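Glucoamylase (Thermoanaerobacterium thermosaccharolyticum, PDB 1LF6) hydrolyses terminal alpha-1,4-linked glucose residues from the non-reducing ends of starch-type chains, releasing beta-D-glucose, and belongs to glycoside hydrolase family 15. Local coordinates at residues A[557-560]-A[561-565]; A[650-653]-A[654-657]. All blocks are in the same frame, centred on the assembly; numbering follows the deposited sequence.

Interaction 1 (A[557-560]-A[561-565]); sequences KVVD and STIKV
Val559 and Ile563 meet at the C-terminal end of helix 550-562, where the chain turns into the short strand 564-567 of a two-stranded antiparallel sheet. The last helical bond runs from Ile563 N to Val559 O, 2.8 Å with an N-H...O angle of 166°, and Ile563 then leaves helical phi/psi. Thr562 N approaches the same oxygen from above the carbonyl plane, well off the lone pairs.

Two hydroxyls fold back onto the preceding turn. Ser561 OG lies 2.7 Å from Lys557 O, which also accepts from Ser561 N on the opposite face of its plane. Thr562 OG1, placed between its own backbone N and carbonyl carbon (chi1 67°), comes over the preceding turn and donates to Val558 O at 2.9 Å.

The apolar part is small: Val559 CG1 touches Ile563 CG1 at 3.8 Å, the two side chains crossing at a slant, with Trp573 of strand 570-573 against Val559.

The charged pair is indirect. Asp560 OD1 is taken by Arg606 in a salt bridge and by Trp573 NE1, while the extended Lys564 side chain crosses it, CD 3.7 Å from Asp560 OD1. Water 2 completes the link, donating to Asp560 OD2 at 3.0 Å and accepting from Lys564 NZ at 2.7 Å.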
loop_
_atom_site.group_PDB
_atom_site.type_symbol
_atom_site.label_atom_id
_atom_site.label_comp_id
_atom_site.label_asym_id
_atom_site.label_seq_id
_atom_site.Cartn_x
_atom_site.Cartn_y
_atom_site.Cartn_z
ATOM N N LYS A 557 7.790 -30.275 0.854
ATOM C CA LYS A 557 8.796 -30.811 -0.061
ATOM C C LYS A 557 8.498 -30.433 -1.503
ATOM O O LYS A 557 9.394 -30.038 -2.245
ATOM C CB LYS A 557 8.871 -32.337 0.037
ATOM C CG LYS A 557 9.225 -32.872 1.409
ATOM C CD LYS A 557 9.489 -34.374 1.346
ATOM C CE LYS A 557 9.593 -34.980 2.732
ATOM N NZ LYS A 557 8.291 -34.913 3.459
ATOM N N VAL A 558 7.237 -30.564 -1.899
ATOM C CA VAL A 558 6.834 -30.238 -3.257
ATOM C C VAL A 558 6.893 -28.734 -3.510
ATOM O O VAL A 558 7.325 -28.286 -4.578
ATOM C CB VAL A 558 5.406 -30.756 -3.541
ATOM C CG1 VAL A 558 4.968 -30.351 -4.929
ATOM C CG2 VAL A 558 5.372 -32.271 -3.399
ATOM N N VAL A 559 6.453 -27.954 -2.529
ATOM C CA VAL A 559 6.478 -26.506 -2.655
ATOM C C VAL A 559 7.907 -25.979 -2.804
ATOM O O VAL A 559 8.180 -25.164 -3.683
ATOM C CB VAL A 559 5.811 -25.834 -1.436
ATOM C CG1 VAL A 559 6.122 -24.349 -1.416
ATOM C CG2 VAL A 559 4.304 -26.056 -1.498
ATOM N N ASP A 560 8.819 -26.439 -1.952
ATOM C CA ASP A 560 10.197 -25.972 -2.033
ATOM C C ASP A 560 10.936 -26.468 -3.276
ATOM O O ASP A 560 11.883 -25.830 -3.740
ATOM C CB ASP A 560 10.970 -26.361 -0.772
ATOM C CG ASP A 560 10.502 -25.587 0.453
ATOM O OD1 ASP A 560 9.794 -24.574 0.266
ATOM O OD2 ASP A 560 10.853 -25.976 1.584
ATOM N N SER A 561 10.498 -27.596 -3.824
ATOM C CA SER A 561 11.132 -28.147 -5.019
ATOM C C SER A 561 10.628 -27.465 -6.284
ATOM O O SER A 561 11.283 -27.503 -7.316
ATOM C CB SER A 561 10.849 -29.648 -5.135
ATOM O OG SER A 561 11.371 -30.341 -4.020
ATOM N N THR A 562 9.468 -26.822 -6.203
ATOM C CA THR A 562 8.901 -26.200 -7.390
ATOM C C THR A 562 8.772 -24.680 -7.406
ATOM O O THR A 562 8.924 -24.061 -8.458
ATOM C CB THR A 562 7.503 -26.795 -7.687
ATOM O OG1 THR A 562 6.595 -26.427 -6.643
ATOM C CG2 THR A 562 7.575 -28.310 -7.742
ATOM N N ILE A 563 8.494 -24.069 -6.259
ATOM C CA ILE A 563 8.307 -22.625 -6.249
ATOM C C ILE A 563 9.073 -21.852 -5.187
ATOM O O ILE A 563 8.656 -20.766 -4.770
ATOM C CB ILE A 563 6.802 -22.272 -6.152
ATOM C CG1 ILE A 563 6.186 -22.939 -4.922
ATOM C CG2 ILE A 563 6.076 -22.741 -7.422
ATOM C CD1 ILE A 563 4.720 -22.597 -4.702
ATOM N N LYS A 564 10.188 -22.415 -4.743
ATOM C CA LYS A 564 11.039 -21.743 -3.773
ATOM C C LYS A 564 12.254 -21.230 -4.535
ATOM O O LYS A 564 12.757 -21.899 -5.439
ATOM C CB LYS A 564 11.504 -22.703 -2.675
ATOM C CG LYS A 564 12.484 -22.057 -1.699
ATOM C CD LYS A 564 13.052 -23.037 -0.688
ATOM C CE LYS A 564 14.033 -22.315 0.235
ATOM N NZ LYS A 564 14.711 -23.224 1.195
ATOM N N VAL A 565 12.705 -20.029 -4.198
ATOM C CA VAL A 565 13.888 -19.461 -4.838
ATOM C C VAL A 565 14.759 -18.785 -3.785
ATOM O O VAL A 565 14.277 -17.962 -3.006
ATOM C CB VAL A 565 13.533 -18.400 -5.912
ATOM C CG1 VAL A 565 14.812 -17.741 -6.430
ATOM C CG2 VAL A 565 12.772 -19.047 -7.069
HETATM O O HOH W 1 11.892 -24.444 -6.233
HETATM O O HOH W 2 12.698 -24.001 2.855
#

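Interaction 2 (A[650-653]-A[654-657]); sequences SPLN and WAHA
His656 reaches back from the first turn of helix 653-668 to Pro651, in the loop that leads into it. The site is a helix N-terminus: Leu652 occupies the N-cap position and the helix begins just after it. His656 CB lies 3.7 Å from Asn653 O. With CG anti to the carbonyl carbon (chi1 -83°), the ring is carried back over the start of the helix. CG stays farther off, 4.2 Å from Leu652 O, whereas CD2 comes within 3.6 Å of that oxygen; CD2 and NE2 both lie 3.8 Å from Pro651 CB. Both approaches to the ring are oblique. ND1 is hydrogen-bonded to Ser301 OG, which helps to fix the ring's rotation.

The backbone bonds mark the start of the helix. Leu652 O accepts from His656 N at 3.2 Å and more weakly from Ala655 N; Asn653 O accepts from Ala657 N at 2.9 Å. Leu652 CB and Ala655 CB touch at 4.0 Å.

Trp654 points its indole away from the loop and stacks on His347. The Trp654 side chain lies about 8 Å from that of Glu438, the probable proton donor, and thus close to the likely catalytic centre of the (alpha/alpha) barrel. The turn is buried among helices: Pro651, Asn653 and His656 pack on Ile304 of helix 296-306, Trp654 and Ala657 meet helix 342-355, and Trp654 also touches helix 600-612.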
loop_
_atom_site.group_PDB
_atom_site.type_symbol
_atom_site.label_atom_id
_atom_site.label_comp_id
_atom_site.label_asym_id
_atom_site.label_seq_id
_atom_site.Cartn_x
_atom_site.Cartn_y
_atom_site.Cartn_z
ATOM N N SER A 650 3.694 -1.149 -3.526
ATOM C CA SER A 650 4.561 -0.919 -2.375
ATOM C C SER A 650 4.209 0.459 -1.817
ATOM O O SER A 650 3.995 1.410 -2.562
ATOM C CB SER A 650 6.034 -0.953 -2.765
ATOM O OG SER A 650 6.439 0.304 -3.265
ATOM N N PRO A 651 4.106 0.571 -0.489
ATOM C CA PRO A 651 4.270 -0.538 0.463
ATOM C C PRO A 651 3.072 -1.486 0.468
ATOM O O PRO A 651 1.929 -1.035 0.375
ATOM C CB PRO A 651 4.434 0.187 1.806
ATOM C CG PRO A 651 3.647 1.456 1.614
ATOM C CD PRO A 651 4.032 1.866 0.205
ATOM N N LEU A 652 3.324 -2.794 0.554
ATOM C CA LEU A 652 2.223 -3.757 0.629
ATOM C C LEU A 652 1.961 -3.877 2.123
ATOM O O LEU A 652 2.727 -4.510 2.853
ATOM C CB LEU A 652 2.610 -5.128 0.047
ATOM C CG LEU A 652 1.473 -6.158 0.017
ATOM C CD1 LEU A 652 0.377 -5.684 -0.931
ATOM C CD2 LEU A 652 1.983 -7.512 -0.434
ATOM N N ASN A 653 0.885 -3.247 2.575
ATOM C CA ASN A 653 0.544 -3.230 3.991
ATOM C C ASN A 653 0.479 -4.593 4.663
ATOM O O ASN A 653 0.920 -4.747 5.801
ATOM C CB ASN A 653 -0.759 -2.452 4.193
ATOM C CG ASN A 653 -0.606 -0.977 3.836
ATOM O OD1 ASN A 653 0.502 -0.431 3.884
ATOM N ND2 ASN A 653 -1.709 -0.326 3.492
ATOM N N TRP A 654 -0.057 -5.581 3.960
ATOM C CA TRP A 654 -0.147 -6.932 4.492
ATOM C C TRP A 654 1.258 -7.494 4.766
ATOM O O TRP A 654 1.479 -8.185 5.774
ATOM C CB TRP A 654 -0.914 -7.803 3.491
ATOM C CG TRP A 654 -1.137 -9.229 3.886
ATOM C CD1 TRP A 654 -0.788 -9.833 5.063
ATOM C CD2 TRP A 654 -1.723 -10.246 3.071
ATOM N NE1 TRP A 654 -1.119 -11.170 5.026
ATOM C CE2 TRP A 654 -1.695 -11.448 3.814
ATOM C CE3 TRP A 654 -2.271 -10.259 1.780
ATOM C CZ2 TRP A 654 -2.193 -12.651 3.304
ATOM C CZ3 TRP A 654 -2.763 -11.451 1.275
ATOM C CH2 TRP A 654 -2.722 -12.632 2.037
ATOM N N ALA A 655 2.210 -7.186 3.888
ATOM C CA ALA A 655 3.575 -7.670 4.064
ATOM C C ALA A 655 4.244 -7.017 5.282
ATOM O O ALA A 655 5.002 -7.659 6.007
ATOM C CB ALA A 655 4.391 -7.398 2.810
ATOM N N HIS A 656 3.974 -5.737 5.497
ATOM C CA HIS A 656 4.540 -5.045 6.647
ATOM C C HIS A 656 3.918 -5.592 7.923
ATOM O O HIS A 656 4.587 -5.713 8.949
ATOM C CB HIS A 656 4.311 -3.538 6.523
ATOM C CG HIS A 656 5.331 -2.855 5.666
ATOM N ND1 HIS A 656 6.617 -2.608 6.101
ATOM C CD2 HIS A 656 5.288 -2.449 4.375
ATOM C CE1 HIS A 656 7.322 -2.085 5.113
ATOM N NE2 HIS A 656 6.540 -1.979 4.054
ATOM N N ALA A 657 2.636 -5.936 7.847
ATOM C CA ALA A 657 1.930 -6.494 8.989
ATOM C C ALA A 657 2.533 -7.862 9.287
ATOM O O ALA A 657 2.750 -8.224 10.447
ATOM C CB ALA A 657 0.437 -6.621 8.674
#

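Followed from the N terminus, the chain reaches interaction 1 first, where helix 550-562 ends and strand 564-567 begins, and then passes through strand 570-573 and helices 600-612 and 618-627 before interaction 2 opens helix 653-668. Each closes a local turn between residues three to five apart in adjoining segments; the two are in series, neither nested nor crossed. The centres of interactions 1 and 2 are 24 Å apart and their nearest atoms about 14 Å apart, without touching. Helix 600-612 nevertheless meets both: Arg606 pairs with Asp560, while Leu601 and Glu605 touch Trp654. The first ties a helix end to the two-stranded sheet, the second joins the loop before helix 653-668 to helices 296-306, 342-355 and 600-612.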